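PDB 6CNG: fatty Acid Kinase (Fak) B3 protein from Streptococcus pneumoniae, which binds linoleic acid in this crystal and probably other long-chain fatty acids, and may take part in lipid transport or fatty acid metabolism. Local coordinates for residues S81-P86 with N191-K196; V185-K190 with C285-E290. One frame throughout, in Å; residues are numbered along the deposited sequence.

Both contacts line the path of one linoleic acid: interaction 1 sits at its carboxyl end, interaction 2 beside its chain, and their centres are about 8 Å apart. The first segment of interaction 2 is helix 186-190, which is followed directly in the chain by residues 191-196 of interaction 1. Y288 ties the two together, because its OH lies 2.8 Å from S83 OG, a probable hydrogen bond to a residue predicted to bind hexadecanoate; the same OH is 3.3 Å from R193 NH2. Strand 82-84 and the loop after helix 186-190 lie beside the acid head, to which S111 OG is hydrogen-bonded, while helix 283-289 carries Y288 and A289 against the hydrocarbon chain of the lipid.

Interaction 1: residues S81-P86 with N191-K196; sequences SKSACP and NGRLSK. With EIC (linoleic acid), chain C.
N191 reaches from the end of helix 186-190 to the backbone of strand 82-84. Its CG stands anti to its own carbonyl carbon (chi1 -80°), which turns the amide toward the strand. ND2 donates to S81 O at 3.1 Å along a bent path, with an angle of 146° at the hydrogen; it also bonds N187 O, so the amide is gripped from its own helix as well. OD1 sits 3.4 Å from K82 CA and accepts from a water at 2.6 Å. The same water gives its other hydrogen to S83 O. K82, extended along the strand as far as CE and bent only at its last torsion (chi4 5°), holds that carbonyl too, with NZ 2.7 Å from S83 O. G192, with positive phi, is the C-prime residue of a Schellman motif: R193 N bonds L188 O and G192 N bonds V189 O, ending the helix just before R193, whose side chain enters the fatty-acid pocket of this DegV-family protein. R193 lays one face of its guanidinium over the linoleic acid, with C3 of the lipid 3.7 Å from that plane. The water lies at the guanidinium edge and accepts from R193 NH2 at 2.9 Å, while NE bonds L110 O, fixing the rotation of the group. R193 NH1 stays 3.7 Å from lipid O2, bringing positive charge near the acid group and probably polarising it.

Interaction 2: residues V185-K190 with C285-E290; sequences VDNLVK and CSFYAE. With EIC (linoleic acid), chain C.
V185 and D186 open the first turn of helix 186-190 against the carboxylate of E290, which reaches in from the end of helix 283-289. V185 is the N-cap residue, but E290 is what meets the amides that follow it. Its side chain, extended beyond CG, brings OE2 to 3.0 Å from D186 N. N187 N donates to E290 OE2 at 2.9 Å in a nearly straight bond (171°), coming from above the carboxylate plane. The side chain of N187 works on the other helix: ND2 gives a hydrogen to F287 O at 2.9 Å, with that oxygen in the plane of the amide. The amide is also stacked on the F287 ring, the two planes 25° apart and ND2 3.3 Å from CE1. N187 O comes to the edge of the Y288 ring near CE1. L188 turns CD2 against Y288 CD1 at 3.6 Å, while its N donates to a water that in turn donates to Y288 O and to E290 OE2. Y288 is sandwiched: F287 CD2 lies over one face of its ring and lipid C5 over the other, which makes this side chain part of the pocket wall. At the base of the side chain, lipid C10 is 3.3 Å from Y288 CB. The C-terminal end of helix 283-289 meets the first turn of helix 186-190 at 90°, the axes of the short segments 8.6 Å apart. OE1 of E290 bonds Y75 OH. With the helix start and a water donating to OE2, the buried carboxylate is probably stabilised as an anion, even with D186 OD2 only 4.5 Å from OE2.

Interaction 1: residues S81-P86 with N191-K196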
loop_
_atom_site.group_PDB
_atom_site.type_symbol
_atom_site.label_atom_id
_atom_site.label_comp_id
_atom_site.label_asym_id
_atom_site.label_seq_id
_atom_site.Cartn_x
_atom_site.Cartn_y
_atom_site.Cartn_z
ATOM N N SER A 81 13.351 -14.477 -5.966
ATOM C CA SER A 81 12.177 -14.720 -5.139
ATOM C C SER A 81 10.932 -14.206 -5.865
ATOM O O SER A 81 11.017 -13.352 -6.746
ATOM C CB SER A 81 12.363 -14.043 -3.773
ATOM O OG SER A 81 13.507 -14.545 -3.082
ATOM N N LYS A 82 9.765 -14.720 -5.461
ATOM C CA LYS A 82 8.493 -14.509 -6.149
ATOM C C LYS A 82 7.372 -14.223 -5.162
ATOM O O LYS A 82 7.338 -14.803 -4.092
ATOM C CB LYS A 82 8.134 -15.782 -6.920
ATOM C CG LYS A 82 6.648 -15.943 -7.273
ATOM C CD LYS A 82 6.389 -17.158 -8.187
ATOM C CE LYS A 82 4.978 -17.171 -8.802
ATOM N NZ LYS A 82 4.157 -15.949 -8.493
ATOM N N SER A 83 6.435 -13.357 -5.522
ATOM C CA SER A 83 5.235 -13.145 -4.716
ATOM C C SER A 83 4.010 -13.846 -5.315
ATOM O O SER A 83 3.974 -14.181 -6.500
ATOM C CB SER A 83 4.946 -11.659 -4.559
ATOM O OG SER A 83 4.554 -11.107 -5.765
ATOM N N ALA A 84 3.007 -14.077 -4.464
ATOM C CA ALA A 84 1.729 -14.615 -4.907
ATOM C C ALA A 84 0.596 -13.933 -4.165
ATOM O O ALA A 84 0.745 -13.535 -3.014
ATOM C CB ALA A 84 1.601 -16.115 -4.645
ATOM N N CYS A 85 -0.535 -13.841 -4.825
ATOM C CA CYS A 85 -1.682 -13.109 -4.307
ATOM C C CYS A 85 -2.586 -14.036 -3.511
ATOM O O CYS A 85 -2.459 -15.256 -3.566
ATOM C CB CYS A 85 -2.452 -12.474 -5.467
ATOM S SG CYS A 85 -3.293 -13.617 -6.528
ATOM N N PRO A 86 -3.544 -13.481 -2.765
ATOM C CA PRO A 86 -4.447 -14.326 -1.996
ATOM C C PRO A 86 -5.429 -15.075 -2.868
ATOM O O PRO A 86 -5.861 -14.614 -3.927
ATOM C CB PRO A 86 -5.182 -13.328 -1.104
ATOM C CG PRO A 86 -4.315 -12.146 -1.099
ATOM C CD PRO A 86 -3.812 -12.070 -2.483
ATOM N N ASN A 191 10.295 -9.887 -11.174
ATOM C CA ASN A 191 8.943 -10.406 -11.102
ATOM C C ASN A 191 8.046 -9.856 -12.199
ATOM O O ASN A 191 6.846 -10.109 -12.177
ATOM C CB ASN A 191 8.343 -10.107 -9.728
ATOM C CG ASN A 191 8.797 -11.067 -8.672
ATOM O OD1 ASN A 191 8.147 -12.073 -8.428
ATOM N ND2 ASN A 191 9.899 -10.750 -8.016
ATOM N N GLY A 192 8.604 -9.124 -13.154
ATOM C CA GLY A 192 7.844 -8.639 -14.291
ATOM C C GLY A 192 6.869 -7.533 -13.986
ATOM O O GLY A 192 5.818 -7.461 -14.623
ATOM N N ARG A 193 7.201 -6.655 -13.038
ATOM C CA ARG A 193 6.353 -5.529 -12.661
ATOM C C ARG A 193 7.006 -4.185 -12.957
ATOM O O ARG A 193 6.451 -3.133 -12.622
ATOM C CB ARG A 193 5.952 -5.642 -11.191
ATOM C CG ARG A 193 4.666 -6.423 -11.000
ATOM C CD ARG A 193 4.817 -7.586 -10.102
ATOM N NE ARG A 193 3.635 -8.438 -10.174
ATOM C CZ ARG A 193 3.598 -9.716 -9.817
ATOM N NH1 ARG A 193 2.488 -10.392 -9.934
ATOM N NH2 ARG A 193 4.647 -10.318 -9.324
ATOM N N LEU A 194 8.144 -4.201 -13.611
ATOM C CA LEU A 194 8.832 -3.005 -14.055
ATOM C C LEU A 194 9.736 -3.456 -15.198
ATOM O O LEU A 194 10.340 -4.526 -15.122
ATOM C CB LEU A 194 9.636 -2.395 -12.920
ATOM C CG LEU A 194 10.306 -1.078 -13.224
ATOM C CD1 LEU A 194 9.362 0.047 -13.445
ATOM C CD2 LEU A 194 11.177 -0.757 -12.092
ATOM N N SER A 195 9.762 -2.672 -16.278
ATOM C CA SER A 195 10.540 -3.033 -17.454
ATOM C C SER A 195 12.028 -2.915 -17.165
ATOM O O SER A 195 12.460 -2.067 -16.385
ATOM C CB SER A 195 10.183 -2.098 -18.618
ATOM O OG SER A 195 10.585 -0.774 -18.325
ATOM N N LYS A 196 12.812 -3.788 -17.812
ATOM C CA LYS A 196 14.257 -3.591 -17.922
ATOM C C LYS A 196 14.609 -2.226 -18.504
ATOM O O LYS A 196 15.629 -1.649 -18.128
ATOM C CB LYS A 196 14.872 -4.689 -18.790
ATOM C CG LYS A 196 15.064 -6.032 -18.111
ATOM C CD LYS A 196 13.792 -6.851 -18.053
ATOM C CE LYS A 196 14.107 -8.306 -17.666
ATOM N NZ LYS A 196 12.899 -9.166 -17.411
HETATM C C1 EIC C . 1.622 -10.577 -6.277
HETATM C C2 EIC C . 1.941 -9.240 -5.618
HETATM C C3 EIC C . 2.670 -8.270 -6.520
HETATM C C4 EIC C . 2.691 -6.877 -5.935
HETATM C C5 EIC C . 3.328 -5.877 -6.875
HETATM C C6 EIC C . 3.248 -4.451 -6.339
HETATM C C7 EIC C . 4.243 -4.162 -5.207
HETATM C C8 EIC C . 4.004 -2.789 -4.607
HETATM C C9 EIC C . 4.931 -2.629 -3.426
HETATM C C10 EIC C . 6.089 -2.016 -3.541
HETATM C C11 EIC C . 6.592 -1.443 -4.859
HETATM C C12 EIC C . 7.091 -0.044 -4.524
HETATM C C13 EIC C . 6.757 1.047 -5.180
HETATM C C14 EIC C . 5.845 1.022 -6.388
HETATM C C15 EIC C . 4.374 1.105 -5.988
HETATM C C16 EIC C . 3.508 1.105 -7.239
HETATM C C17 EIC C . 2.048 1.023 -6.901
HETATM C C18 EIC C . 1.238 0.982 -8.177
HETATM O O1 EIC C . 0.471 -10.824 -6.728
HETATM O O2 EIC C . 2.530 -11.439 -6.371
HETATM O O HOH W 1 5.745 -13.004 -8.969
#

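Interaction 2: residues V185-K190 with C285-E290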
loop_
_atom_site.group_PDB
_atom_site.type_symbol
_atom_site.label_atom_id
_atom_site.label_comp_id
_atom_site.label_asym_id
_atom_site.label_seq_id
_atom_site.Cartn_x
_atom_site.Cartn_y
_atom_site.Cartn_z
ATOM N N VAL A 185 15.276 -1.715 -7.303
ATOM C CA VAL A 185 14.036 -2.133 -7.960
ATOM C C VAL A 185 14.187 -3.513 -8.569
ATOM O O VAL A 185 13.400 -3.927 -9.418
ATOM C CB VAL A 185 13.605 -1.111 -9.024
ATOM C CG1 VAL A 185 13.422 0.261 -8.413
ATOM C CG2 VAL A 185 14.616 -1.057 -10.117
ATOM N N ASP A 186 15.190 -4.244 -8.116
ATOM C CA ASP A 186 15.520 -5.510 -8.747
ATOM C C ASP A 186 14.395 -6.514 -8.611
ATOM O O ASP A 186 14.126 -7.263 -9.539
ATOM C CB ASP A 186 16.810 -6.053 -8.148
ATOM C CG ASP A 186 17.934 -5.032 -8.193
ATOM O OD1 ASP A 186 18.044 -4.334 -9.214
ATOM O OD2 ASP A 186 18.679 -4.891 -7.207
ATOM N N ASN A 187 13.735 -6.565 -7.462
ATOM C CA ASN A 187 12.677 -7.547 -7.303
ATOM C C ASN A 187 11.478 -7.219 -8.174
ATOM O O ASN A 187 10.822 -8.123 -8.690
ATOM C CB ASN A 187 12.272 -7.658 -5.845
ATOM C CG ASN A 187 13.298 -8.406 -5.022
ATOM O OD1 ASN A 187 14.162 -9.090 -5.541
ATOM N ND2 ASN A 187 13.220 -8.249 -3.744
ATOM N N LEU A 188 11.162 -5.939 -8.329
ATOM C CA LEU A 188 10.142 -5.542 -9.291
ATOM C C LEU A 188 10.470 -6.051 -10.692
ATOM O O LEU A 188 9.627 -6.644 -11.370
ATOM C CB LEU A 188 10.009 -4.021 -9.299
ATOM C CG LEU A 188 9.279 -3.425 -8.108
ATOM C CD1 LEU A 188 9.618 -1.953 -7.966
ATOM C CD2 LEU A 188 7.784 -3.650 -8.231
ATOM N N VAL A 189 11.689 -5.819 -11.151
ATOM C CA VAL A 189 12.062 -6.262 -12.492
ATOM C C VAL A 189 12.004 -7.783 -12.580
ATOM O O VAL A 189 11.377 -8.346 -13.478
ATOM C CB VAL A 189 13.441 -5.697 -12.854
ATOM C CG1 VAL A 189 13.915 -6.236 -14.151
ATOM C CG2 VAL A 189 13.386 -4.183 -12.896
ATOM N N LYS A 190 12.609 -8.467 -11.612
ATOM C CA LYS A 190 12.681 -9.922 -11.652
ATOM C C LYS A 190 11.309 -10.567 -11.701
ATOM O O LYS A 190 11.172 -11.697 -12.183
ATOM C CB LYS A 190 13.415 -10.423 -10.416
ATOM C CG LYS A 190 14.927 -10.164 -10.454
ATOM C CD LYS A 190 15.633 -10.366 -9.078
ATOM C CE LYS A 190 17.138 -10.360 -9.207
ATOM N NZ LYS A 190 17.855 -10.366 -7.904
ATOM N N CYS A 285 5.426 -5.192 0.824
ATOM C CA CYS A 285 5.943 -3.898 0.427
ATOM C C CYS A 285 7.432 -3.805 0.671
ATOM O O CYS A 285 8.133 -3.176 -0.111
ATOM C CB CYS A 285 5.180 -2.798 1.132
ATOM S SG CYS A 285 3.465 -2.654 0.554
ATOM N N SER A 286 7.938 -4.430 1.728
ATOM C CA SER A 286 9.387 -4.467 1.929
ATOM C C SER A 286 10.063 -5.201 0.789
ATOM O O SER A 286 11.113 -4.791 0.310
ATOM C CB SER A 286 9.736 -5.141 3.258
ATOM O OG SER A 286 9.038 -4.536 4.324
ATOM N N PHE A 287 9.454 -6.282 0.334
ATOM C CA PHE A 287 10.056 -7.093 -0.695
ATOM C C PHE A 287 10.212 -6.318 -1.976
ATOM O O PHE A 287 11.230 -6.439 -2.662
ATOM C CB PHE A 287 9.140 -8.286 -0.922
ATOM C CG PHE A 287 9.546 -9.149 -2.050
ATOM C CD1 PHE A 287 10.730 -9.826 -2.027
ATOM C CD2 PHE A 287 8.722 -9.308 -3.122
ATOM C CE1 PHE A 287 11.084 -10.628 -3.071
ATOM C CE2 PHE A 287 9.087 -10.105 -4.163
ATOM C CZ PHE A 287 10.248 -10.769 -4.135
ATOM N N TYR A 288 9.219 -5.532 -2.321
ATOM C CA TYR A 288 9.251 -4.847 -3.598
ATOM C C TYR A 288 9.849 -3.466 -3.527
ATOM O O TYR A 288 10.489 -3.030 -4.485
ATOM C CB TYR A 288 7.848 -4.766 -4.139
ATOM C CG TYR A 288 7.497 -6.001 -4.823
ATOM C CD1 TYR A 288 8.219 -6.413 -5.927
ATOM C CD2 TYR A 288 6.469 -6.766 -4.387
ATOM C CE1 TYR A 288 7.905 -7.538 -6.580
ATOM C CE2 TYR A 288 6.134 -7.913 -5.045
ATOM C CZ TYR A 288 6.861 -8.302 -6.147
ATOM O OH TYR A 288 6.547 -9.461 -6.830
ATOM N N ALA A 289 9.650 -2.758 -2.442
ATOM C CA ALA A 289 10.289 -1.454 -2.328
ATOM C C ALA A 289 11.757 -1.576 -1.970
ATOM O O ALA A 289 12.550 -0.691 -2.311
ATOM C CB ALA A 289 9.570 -0.608 -1.281
ATOM N N GLU A 290 12.109 -2.657 -1.269
ATOM C CA GLU A 290 13.475 -3.016 -0.926
ATOM C C GLU A 290 14.111 -2.042 0.045
ATOM O O GLU A 290 13.477 -1.094 0.510
ATOM C CB GLU A 290 14.319 -3.168 -2.192
ATOM C CG GLU A 290 13.794 -4.264 -3.131
ATOM C CD GLU A 290 14.872 -4.857 -4.024
ATOM O OE1 GLU A 290 15.926 -5.290 -3.512
ATOM O OE2 GLU A 290 14.670 -4.889 -5.245
HETATM C C1 EIC C . 1.622 -10.577 -6.277
HETATM C C2 EIC C . 1.941 -9.240 -5.618
HETATM C C3 EIC C . 2.670 -8.270 -6.520
HETATM C C4 EIC C . 2.691 -6.877 -5.935
HETATM C C5 EIC C . 3.328 -5.877 -6.875
HETATM C C6 EIC C . 3.248 -4.451 -6.339
HETATM C C7 EIC C . 4.243 -4.162 -5.207
HETATM C C8 EIC C . 4.004 -2.789 -4.607
HETATM C C9 EIC C . 4.931 -2.629 -3.426
HETATM C C10 EIC C . 6.089 -2.016 -3.541
HETATM C C11 EIC C . 6.592 -1.443 -4.859
HETATM C C12 EIC C . 7.091 -0.044 -4.524
HETATM C C13 EIC C . 6.757 1.047 -5.180
HETATM C C14 EIC C . 5.845 1.022 -6.388
HETATM C C15 EIC C . 4.374 1.105 -5.988
HETATM C C16 EIC C . 3.508 1.105 -7.239
HETATM C C17 EIC C . 2.048 1.023 -6.901
HETATM C C18 EIC C . 1.238 0.982 -8.177
HETATM O O1 EIC C . 0.471 -10.824 -6.728
HETATM O O2 EIC C . 2.530 -11.439 -6.371
HETATM O O HOH W 2 12.234 -4.044 -6.253
#